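Aspartate--tRNA(Asp/Asn) ligase (Sulfolobus tokodaii, PDB 1WYD) activates L-aspartate with ATP and transfers it to tRNA(Asp) and also to tRNA(Asn), as a homodimeric class II synthetase with relaxed tRNA specificity. Local coordinates at residues Val320-Asp325 with Ser343-Tyr348; Glu18-Gly23 with Val68-Gly73; Ser164-Gly169 with Phe380-Lys385. All coordinates share one frame; numbering follows the deposited sequence.

Contact 1: Val320-Asp325 with Ser343-Tyr348; sequences VDWPSD and SFDLIY
In the mixed sheet at the heart of the class II catalytic domain, Val320 ends strand 316-320 opposite Phe344 of strand 343-348, an antiparallel non-hydrogen-bonded pair with CA atoms 4.1 Å apart. Both side chains lie on the same face of the sheet, where Val320 CG1 packs on Phe344 CB at 3.9 Å and Met239 of helix 235-256 touches both. One step on, the chain leaves the strand: Asp321 takes left-handed backbone angles, and its amide still reaches Ser343 O at 2.8 Å, in a bond that is bent at the hydrogen. Trp322 N then meets Ser343 OG at 3.3 Å, a weak bond; this hydroxyl also lies at the indole edge and has a stronger partner in Ser341 OG. With CG of Trp322 anti to the carbonyl carbon (chi1 -65°), the NE1-CE2-CZ2 side of the indole comes near the Asp345 carboxylate, crossing that side chain at about a right angle; Trp322 CZ2 and Asp345 OD2 are 3.5 Å apart and the two planes differ by 29°. NE1 does not bond to that carboxylate but donates to Ile319 O, which helps fix the turn of the ring. Arg327 joins the pair, forming a salt bridge to Asp345 OD1 and a cation-pi contact with Trp322. The Asp345 side chain lies about 3 Å from that of Glu352 and about 4 Å from that of Ser355 (nearest atoms), both predicted magnesium ligands. Ring and arginine together would therefore be expected to hold the carboxylate in a defined orientation, as a second-shell group beside the metal site.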
loop_
_atom_site.group_PDB
_atom_site.type_symbol
_atom_site.label_atom_id
_atom_site.label_comp_id
_atom_site.label_asym_id
_atom_site.label_seq_id
_atom_site.Cartn_x
_atom_site.Cartn_y
_atom_site.Cartn_z
ATOM N N VAL B 320 -2.762 19.656 20.606
ATOM C CA VAL B 320 -3.918 20.175 19.872
ATOM C C VAL B 320 -3.995 21.711 19.796
ATOM O O VAL B 320 -3.294 22.433 20.511
ATOM C CB VAL B 320 -5.246 19.609 20.463
ATOM C CG1 VAL B 320 -5.206 18.099 20.528
ATOM C CG2 VAL B 320 -5.516 20.183 21.812
ATOM N N ASP B 321 -4.867 22.201 18.930
ATOM C CA ASP B 321 -5.148 23.621 18.835
ATOM C C ASP B 321 -3.894 24.515 18.602
ATOM O O ASP B 321 -3.700 25.507 19.315
ATOM C CB ASP B 321 -5.996 24.097 20.051
ATOM C CG ASP B 321 -7.347 23.347 20.175
ATOM O OD1 ASP B 321 -8.026 23.446 21.218
ATOM O OD2 ASP B 321 -7.828 22.640 19.273
ATOM N N TRP B 322 -3.073 24.201 17.592
ATOM C CA TRP B 322 -1.945 25.097 17.211
ATOM C C TRP B 322 -2.374 26.497 16.654
ATOM O O TRP B 322 -3.526 26.672 16.237
ATOM C CB TRP B 322 -1.012 24.391 16.200
ATOM C CG TRP B 322 -0.303 23.172 16.761
ATOM C CD1 TRP B 322 -0.862 21.970 17.037
ATOM C CD2 TRP B 322 1.088 23.056 17.107
ATOM N NE1 TRP B 322 0.082 21.108 17.539
ATOM C CE2 TRP B 322 1.289 21.749 17.599
ATOM C CE3 TRP B 322 2.190 23.932 17.056
ATOM C CZ2 TRP B 322 2.538 21.280 18.028
ATOM C CZ3 TRP B 322 3.437 23.471 17.485
ATOM C CH2 TRP B 322 3.600 22.145 17.965
ATOM N N PRO B 323 -1.472 27.493 16.640
ATOM C CA PRO B 323 -1.742 28.745 15.903
ATOM C C PRO B 323 -1.993 28.529 14.415
ATOM O O PRO B 323 -1.257 27.772 13.757
ATOM C CB PRO B 323 -0.466 29.574 16.094
ATOM C CG PRO B 323 0.536 28.647 16.688
ATOM C CD PRO B 323 -0.185 27.545 17.349
ATOM N N SER B 324 -3.027 29.195 13.910
ATOM C CA SER B 324 -3.440 29.107 12.520
ATOM C C SER B 324 -2.305 29.510 11.623
ATOM O O SER B 324 -2.166 29.026 10.514
ATOM C CB SER B 324 -4.611 30.054 12.263
ATOM O OG SER B 324 -5.617 29.871 13.245
ATOM N N ASP B 325 -1.478 30.400 12.135
ATOM C CA ASP B 325 -0.420 31.021 11.366
ATOM C C ASP B 325 0.728 30.036 11.093
ATOM O O ASP B 325 1.560 30.280 10.228
ATOM C CB ASP B 325 0.024 32.294 12.119
ATOM C CG ASP B 325 -1.186 33.028 12.814
ATOM O OD1 ASP B 325 -1.806 32.482 13.796
ATOM O OD2 ASP B 325 -1.595 34.154 12.418
ATOM N N SER B 343 -6.260 21.752 14.860
ATOM C CA SER B 343 -5.211 20.838 14.452
ATOM C C SER B 343 -4.656 20.095 15.621
ATOM O O SER B 343 -4.883 20.477 16.759
ATOM C CB SER B 343 -4.082 21.613 13.814
ATOM O OG SER B 343 -3.672 22.657 14.683
ATOM N N PHE B 344 -3.926 19.015 15.325
ATOM C CA PHE B 344 -3.225 18.246 16.350
ATOM C C PHE B 344 -1.936 17.646 15.831
ATOM O O PHE B 344 -1.835 17.308 14.669
ATOM C CB PHE B 344 -4.127 17.149 16.905
ATOM C CG PHE B 344 -4.376 15.999 15.959
ATOM C CD1 PHE B 344 -5.393 16.062 15.020
ATOM C CD2 PHE B 344 -3.604 14.848 16.028
ATOM C CE1 PHE B 344 -5.635 15.015 14.144
ATOM C CE2 PHE B 344 -3.838 13.783 15.164
ATOM C CZ PHE B 344 -4.864 13.872 14.214
ATOM N N ASP B 345 -0.951 17.514 16.707
ATOM C CA ASP B 345 0.133 16.554 16.502
ATOM C C ASP B 345 -0.018 15.444 17.533
ATOM O O ASP B 345 -0.429 15.712 18.664
ATOM C CB ASP B 345 1.496 17.221 16.659
ATOM C CG ASP B 345 1.748 18.275 15.593
ATOM O OD1 ASP B 345 0.829 18.564 14.821
ATOM O OD2 ASP B 345 2.809 18.899 15.468
ATOM N N LEU B 346 0.282 14.203 17.142
ATOM C CA LEU B 346 0.468 13.152 18.135
ATOM C C LEU B 346 1.944 12.911 18.353
ATOM O O LEU B 346 2.663 12.532 17.416
ATOM C CB LEU B 346 -0.226 11.834 17.762
ATOM C CG LEU B 346 -0.067 10.700 18.801
ATOM C CD1 LEU B 346 -0.725 11.045 20.196
ATOM C CD2 LEU B 346 -0.592 9.395 18.301
ATOM N N ILE B 347 2.378 13.133 19.598
ATOM C CA ILE B 347 3.749 12.877 20.032
ATOM C C ILE B 347 3.880 11.592 20.823
ATOM O O ILE B 347 3.087 11.330 21.766
ATOM C CB ILE B 347 4.266 14.031 20.914
ATOM C CG1 ILE B 347 3.855 15.396 20.347
ATOM C CG2 ILE B 347 5.784 13.897 21.162
ATOM C CD1 ILE B 347 4.612 15.806 19.074
ATOM N N TYR B 348 4.897 10.812 20.469
ATOM C CA TYR B 348 5.410 9.748 21.330
ATOM C C TYR B 348 6.770 10.102 21.915
ATOM O O TYR B 348 7.768 10.143 21.188
ATOM C CB TYR B 348 5.525 8.430 20.566
ATOM C CG TYR B 348 6.239 7.359 21.350
ATOM C CD1 TYR B 348 7.527 6.959 21.017
ATOM C CD2 TYR B 348 5.623 6.747 22.437
ATOM C CE1 TYR B 348 8.180 5.966 21.739
ATOM C CE2 TYR B 348 6.274 5.762 23.155
ATOM C CZ TYR B 348 7.547 5.371 22.792
ATOM O OH TYR B 348 8.190 4.381 23.521
#

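Contact 2: Glu18-Gly23 with Val68-Gly73; sequences EVIWAG and VIQVRG
Glu18 and Arg72 reach for each other across one end of the strand pair. Glu18 runs extended, with CG anti to the backbone N (chi1 -180°) and CD anti to CA, which carries the carboxylate past Gly73 O. Arg72 starts extended but folds at chi3 (74°), turning its guanidinium back so that NH1 forms a salt bridge to OE2 of Glu18 at 2.9 Å. NH1 meets OE2 nearly along its C-O axis, but with a bend at the hydrogen and OE2 tilted out of the guanidinium plane; the two flat groups stand 67° apart. The arginine methylenes lie against the same oxygen, Arg72 CD being 3.4 Å from Glu18 OE2, and NH2 makes a second salt bridge to Glu91. On this face Ile20 follows, its CD1 4.2 Å from Arg72 CD, and then Ala22, which packs on Phe232 of the second subunit. The strands are the first and fourth of the five-stranded OB-fold barrel, the domain that in aspartyl-tRNA synthetases reads the anticodon. They are joined by pairs of backbone bonds at Val19-Gly73, Trp21-Val71 and Gly23-Ile69, with Val71 N to Trp21 O at 2.7 Å. The other face turns into the barrel. There Trp21 CB touches Val71 CG1 at 3.7 Å, and the indole leads away from strand 68-77 to lie among Leu39, Ile85 and Leu87. Val71 sets CG1 between its backbone N and carbonyl carbon, which brings that methyl to the tryptophan. Gly23 adopts backbone angles at which a CB would press on the carbonyl of Ala22.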
loop_
_atom_site.group_PDB
_atom_site.type_symbol
_atom_site.label_atom_id
_atom_site.label_comp_id
_atom_site.label_asym_id
_atom_site.label_seq_id
_atom_site.Cartn_x
_atom_site.Cartn_y
_atom_site.Cartn_z
ATOM N N GLU B 18 10.648 -38.519 10.457
ATOM C CA GLU B 18 11.440 -37.905 9.390
ATOM C C GLU B 18 10.873 -36.566 8.921
ATOM O O GLU B 18 9.697 -36.456 8.574
ATOM C CB GLU B 18 11.595 -38.829 8.183
ATOM C CG GLU B 18 12.419 -38.188 7.090
ATOM C CD GLU B 18 12.588 -39.081 5.904
ATOM O OE1 GLU B 18 11.592 -39.257 5.161
ATOM O OE2 GLU B 18 13.710 -39.598 5.708
ATOM N N VAL B 19 11.733 -35.557 8.906
ATOM C CA VAL B 19 11.329 -34.203 8.551
ATOM C C VAL B 19 12.315 -33.656 7.522
ATOM O O VAL B 19 13.480 -34.080 7.470
ATOM C CB VAL B 19 11.251 -33.316 9.817
ATOM C CG1 VAL B 19 11.336 -31.843 9.475
ATOM C CG2 VAL B 19 9.958 -33.595 10.593
ATOM N N ILE B 20 11.843 -32.748 6.672
ATOM C CA ILE B 20 12.746 -32.019 5.789
ATOM C C ILE B 20 12.705 -30.539 6.119
ATOM O O ILE B 20 11.663 -29.896 5.993
ATOM C CB ILE B 20 12.423 -32.263 4.323
ATOM C CG1 ILE B 20 12.198 -33.765 4.076
ATOM C CG2 ILE B 20 13.538 -31.658 3.438
ATOM C CD1 ILE B 20 12.257 -34.186 2.615
ATOM N N TRP B 21 13.843 -30.026 6.582
ATOM C CA TRP B 21 14.034 -28.598 6.791
ATOM C C TRP B 21 14.737 -27.990 5.596
ATOM O O TRP B 21 15.524 -28.685 4.914
ATOM C CB TRP B 21 14.872 -28.344 8.030
ATOM C CG TRP B 21 14.096 -28.420 9.286
ATOM C CD1 TRP B 21 12.755 -28.552 9.405
ATOM C CD2 TRP B 21 14.615 -28.369 10.622
ATOM N NE1 TRP B 21 12.395 -28.573 10.729
ATOM C CE2 TRP B 21 13.521 -28.481 11.500
ATOM C CE3 TRP B 21 15.905 -28.247 11.169
ATOM C CZ2 TRP B 21 13.663 -28.478 12.883
ATOM C CZ3 TRP B 21 16.050 -28.239 12.537
ATOM C CH2 TRP B 21 14.937 -28.352 13.387
ATOM N N ALA B 22 14.451 -26.708 5.328
ATOM C CA ALA B 22 15.280 -25.928 4.390
ATOM C C ALA B 22 15.620 -24.557 4.964
ATOM O O ALA B 22 14.847 -23.981 5.752
ATOM C CB ALA B 22 14.621 -25.796 3.015
ATOM N N GLY B 23 16.779 -24.039 4.585
ATOM C CA GLY B 23 17.146 -22.728 5.061
ATOM C C GLY B 23 18.610 -22.407 5.000
ATOM O O GLY B 23 19.342 -22.967 4.199
ATOM N N VAL B 68 22.596 -21.864 1.531
ATOM C CA VAL B 68 21.224 -22.304 1.612
ATOM C C VAL B 68 21.209 -23.811 1.450
ATOM O O VAL B 68 21.731 -24.340 0.455
ATOM C CB VAL B 68 20.377 -21.622 0.522
ATOM C CG1 VAL B 68 18.996 -22.185 0.488
ATOM C CG2 VAL B 68 20.389 -20.087 0.702
ATOM N N ILE B 69 20.636 -24.506 2.438
ATOM C CA ILE B 69 20.601 -25.953 2.371
ATOM C C ILE B 69 19.211 -26.552 2.559
ATOM O O ILE B 69 18.298 -25.918 3.097
ATOM C CB ILE B 69 21.661 -26.649 3.350
ATOM C CG1 ILE B 69 21.282 -26.523 4.840
ATOM C CG2 ILE B 69 23.044 -26.179 3.100
ATOM C CD1 ILE B 69 22.195 -27.323 5.755
ATOM N N GLN B 70 19.087 -27.782 2.072
ATOM C CA GLN B 70 17.986 -28.687 2.359
ATOM C C GLN B 70 18.549 -29.734 3.299
ATOM O O GLN B 70 19.627 -30.285 3.052
ATOM C CB GLN B 70 17.598 -29.385 1.069
ATOM C CG GLN B 70 16.133 -29.466 0.792
ATOM C CD GLN B 70 15.848 -30.106 -0.560
ATOM O OE1 GLN B 70 14.751 -30.617 -0.793
ATOM N NE2 GLN B 70 16.831 -30.078 -1.447
ATOM N N VAL B 71 17.840 -30.006 4.388
ATOM C CA VAL B 71 18.234 -31.112 5.269
ATOM C C VAL B 71 17.085 -32.072 5.631
ATOM O O VAL B 71 16.074 -31.683 6.203
ATOM C CB VAL B 71 19.063 -30.621 6.518
ATOM C CG1 VAL B 71 18.320 -29.552 7.314
ATOM C CG2 VAL B 71 19.433 -31.777 7.409
ATOM N N ARG B 72 17.253 -33.331 5.240
ATOM C CA ARG B 72 16.369 -34.420 5.624
ATOM C C ARG B 72 17.004 -35.215 6.775
ATOM O O ARG B 72 18.143 -35.680 6.662
ATOM C CB ARG B 72 16.158 -35.327 4.423
ATOM C CG ARG B 72 15.381 -36.604 4.721
ATOM C CD ARG B 72 14.908 -37.336 3.463
ATOM N NE ARG B 72 16.012 -38.004 2.778
ATOM C CZ ARG B 72 16.673 -39.072 3.256
ATOM N NH1 ARG B 72 16.344 -39.624 4.432
ATOM N NH2 ARG B 72 17.664 -39.599 2.549
ATOM N N GLY B 73 16.282 -35.347 7.887
ATOM C CA GLY B 73 16.734 -36.180 8.983
ATOM C C GLY B 73 15.604 -36.639 9.909
ATOM O O GLY B 73 14.413 -36.464 9.611
#

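Contact 3: Ser164-Gly169 with Phe380-Lys385; sequences SATEGG and FEFFLK
A chi1 of 77° places the ring of Phe382 between its own backbone N and carbonyl carbon, facing the loop 164-169, whereas Phe383 swings its ring anti to N (-168°) toward Thr166. Ser164 OG sits over one face of the Phe382 ring, offset toward the rim and 3.6 Å from CE1; the CB of Phe383 lies over the centre of the opposite face. At the edge of that ring, Ala165 O approaches CZ to 3.4 Å. Thr166 OG1 is also at this edge, 4.0 Å from Phe382 CE2, while its CG2 methyl meets Phe383 CE1 at 3.8 Å and its carbonyl O comes within 3.3 Å of CE2 of Phe380, the N-cap residue of helix 381-384. Replacing Phe382 by an alanine removes the face under Ser164 OG and the edge at Ala165 O and would probably leave a gap beside the loop. Leu190 of helix 189-199 packs against both Phe382 and Phe383. Glu167, predicted to bind L-aspartate, points away from the phenylalanines, and its carboxylate bonds to Tyr330 OH. The loop is consistent with the mobile flipping loop that covers the amino acid pocket in aspartyl-tRNA synthetases.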
loop_
_atom_site.group_PDB
_atom_site.type_symbol
_atom_site.label_atom_id
_atom_site.label_comp_id
_atom_site.label_asym_id
_atom_site.label_seq_id
_atom_site.Cartn_x
_atom_site.Cartn_y
_atom_site.Cartn_z
ATOM N N SER B 164 2.266 20.886 -9.504
ATOM C CA SER B 164 2.804 21.919 -8.628
ATOM C C SER B 164 2.509 21.566 -7.195
ATOM O O SER B 164 1.619 20.786 -6.933
ATOM C CB SER B 164 2.250 23.306 -8.990
ATOM O OG SER B 164 0.830 23.343 -8.909
ATOM N N ALA B 165 3.265 22.145 -6.272
ATOM C CA ALA B 165 3.176 21.832 -4.849
ATOM C C ALA B 165 1.897 22.346 -4.219
ATOM O O ALA B 165 1.329 23.351 -4.670
ATOM C CB ALA B 165 4.373 22.443 -4.129
ATOM N N THR B 166 1.466 21.686 -3.146
ATOM C CA THR B 166 0.250 22.086 -2.448
ATOM C C THR B 166 0.574 23.151 -1.408
ATOM O O THR B 166 -0.202 24.079 -1.193
ATOM C CB THR B 166 -0.429 20.848 -1.855
ATOM O OG1 THR B 166 -1.205 20.225 -2.885
ATOM C CG2 THR B 166 -1.462 21.210 -0.756
ATOM N N GLU B 167 1.729 23.019 -0.772
ATOM C CA GLU B 167 2.224 24.056 0.128
ATOM C C GLU B 167 3.586 24.594 -0.340
ATOM O O GLU B 167 4.603 23.918 -0.178
ATOM C CB GLU B 167 2.316 23.542 1.572
ATOM C CG GLU B 167 1.080 22.794 2.085
ATOM C CD GLU B 167 1.445 21.700 3.078
ATOM O OE1 GLU B 167 2.232 21.989 4.007
ATOM O OE2 GLU B 167 0.962 20.550 2.938
ATOM N N GLY B 168 3.580 25.799 -0.936
ATOM C CA GLY B 168 4.792 26.508 -1.370
ATOM C C GLY B 168 5.747 26.737 -0.208
ATOM O O GLY B 168 5.304 27.074 0.894
ATOM N N GLY B 169 7.046 26.533 -0.436
ATOM C CA GLY B 169 8.019 26.464 0.650
ATOM C C GLY B 169 8.532 25.046 0.884
ATOM O O GLY B 169 9.702 24.840 1.254
ATOM N N PHE B 380 -3.207 28.647 -6.950
ATOM C CA PHE B 380 -3.710 27.419 -6.312
ATOM C C PHE B 380 -5.085 27.038 -6.811
ATOM O O PHE B 380 -5.837 26.355 -6.112
ATOM C CB PHE B 380 -3.687 27.548 -4.780
ATOM C CG PHE B 380 -2.299 27.624 -4.232
ATOM C CD1 PHE B 380 -1.658 28.863 -4.091
ATOM C CD2 PHE B 380 -1.598 26.463 -3.936
ATOM C CE1 PHE B 380 -0.340 28.945 -3.610
ATOM C CE2 PHE B 380 -0.276 26.525 -3.469
ATOM C CZ PHE B 380 0.351 27.769 -3.300
ATOM N N GLU B 381 -5.398 27.475 -8.033
ATOM C CA GLU B 381 -6.677 27.181 -8.682
ATOM C C GLU B 381 -6.902 25.672 -8.760
ATOM O O GLU B 381 -8.030 25.212 -8.559
ATOM C CB GLU B 381 -6.752 27.819 -10.083
ATOM C CG GLU B 381 -8.149 28.004 -10.681
ATOM C CD GLU B 381 -9.254 28.293 -9.663
ATOM O OE1 GLU B 381 -9.085 29.190 -8.799
ATOM O OE2 GLU B 381 -10.320 27.644 -9.737
ATOM N N PHE B 382 -5.822 24.922 -9.020
ATOM C CA PHE B 382 -5.844 23.459 -9.053
ATOM C C PHE B 382 -6.379 22.815 -7.752
ATOM O O PHE B 382 -6.858 21.671 -7.769
ATOM C CB PHE B 382 -4.453 22.914 -9.382
ATOM C CG PHE B 382 -3.499 22.946 -8.220
ATOM C CD1 PHE B 382 -2.850 24.137 -7.862
ATOM C CD2 PHE B 382 -3.244 21.794 -7.480
ATOM C CE1 PHE B 382 -1.966 24.189 -6.786
ATOM C CE2 PHE B 382 -2.348 21.820 -6.404
ATOM C CZ PHE B 382 -1.708 23.022 -6.056
ATOM N N PHE B 383 -6.295 23.554 -6.648
ATOM C CA PHE B 383 -6.803 23.099 -5.364
ATOM C C PHE B 383 -8.170 23.716 -5.051
ATOM O O PHE B 383 -9.075 23.038 -4.574
ATOM C CB PHE B 383 -5.776 23.452 -4.270
ATOM C CG PHE B 383 -6.011 22.792 -2.923
ATOM C CD1 PHE B 383 -5.064 21.886 -2.407
ATOM C CD2 PHE B 383 -7.109 23.134 -2.138
ATOM C CE1 PHE B 383 -5.231 21.285 -1.152
ATOM C CE2 PHE B 383 -7.296 22.545 -0.885
ATOM C CZ PHE B 383 -6.350 21.618 -0.387
ATOM N N LEU B 384 -8.307 25.007 -5.311
ATOM C CA LEU B 384 -9.538 25.746 -5.050
ATOM C C LEU B 384 -10.773 25.294 -5.821
ATOM O O LEU B 384 -11.869 25.211 -5.241
ATOM C CB LEU B 384 -9.304 27.224 -5.311
ATOM C CG LEU B 384 -8.257 27.873 -4.410
ATOM C CD1 LEU B 384 -7.924 29.252 -5.001
ATOM C CD2 LEU B 384 -8.784 27.984 -2.982
ATOM N N LYS B 385 -10.588 24.971 -7.101
ATOM C CA LYS B 385 -11.701 24.717 -8.026
ATOM C C LYS B 385 -12.687 23.662 -7.556
ATOM O O LYS B 385 -13.892 23.798 -7.784
ATOM C CB LYS B 385 -11.187 24.285 -9.410
ATOM C CG LYS B 385 -10.516 22.919 -9.408
ATOM C CD LYS B 385 -10.744 22.192 -10.724
ATOM C CE LYS B 385 -9.521 22.314 -11.618
ATOM N NZ LYS B 385 -9.715 21.425 -12.789
#

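In the fold
Contacts 1 and 3 belong to the catalytic domain, with centres 22 Å apart and nearest atoms about 10 Å apart, and contact 1 is nested within the chain loop that contact 3 closes. The connection between 320-325 and 343-348 reaches both contacts, through Arg327 at contact 1 and through Phe329 and Tyr330 at contact 3. Contact 1 borders the predicted magnesium site, and contact 3 the predicted aspartate site. Contact 2 closes earlier in the chain, in the OB-fold domain across the chain's centre, with its centre 55 Å from that of contact 1 and 58 Å from that of contact 3.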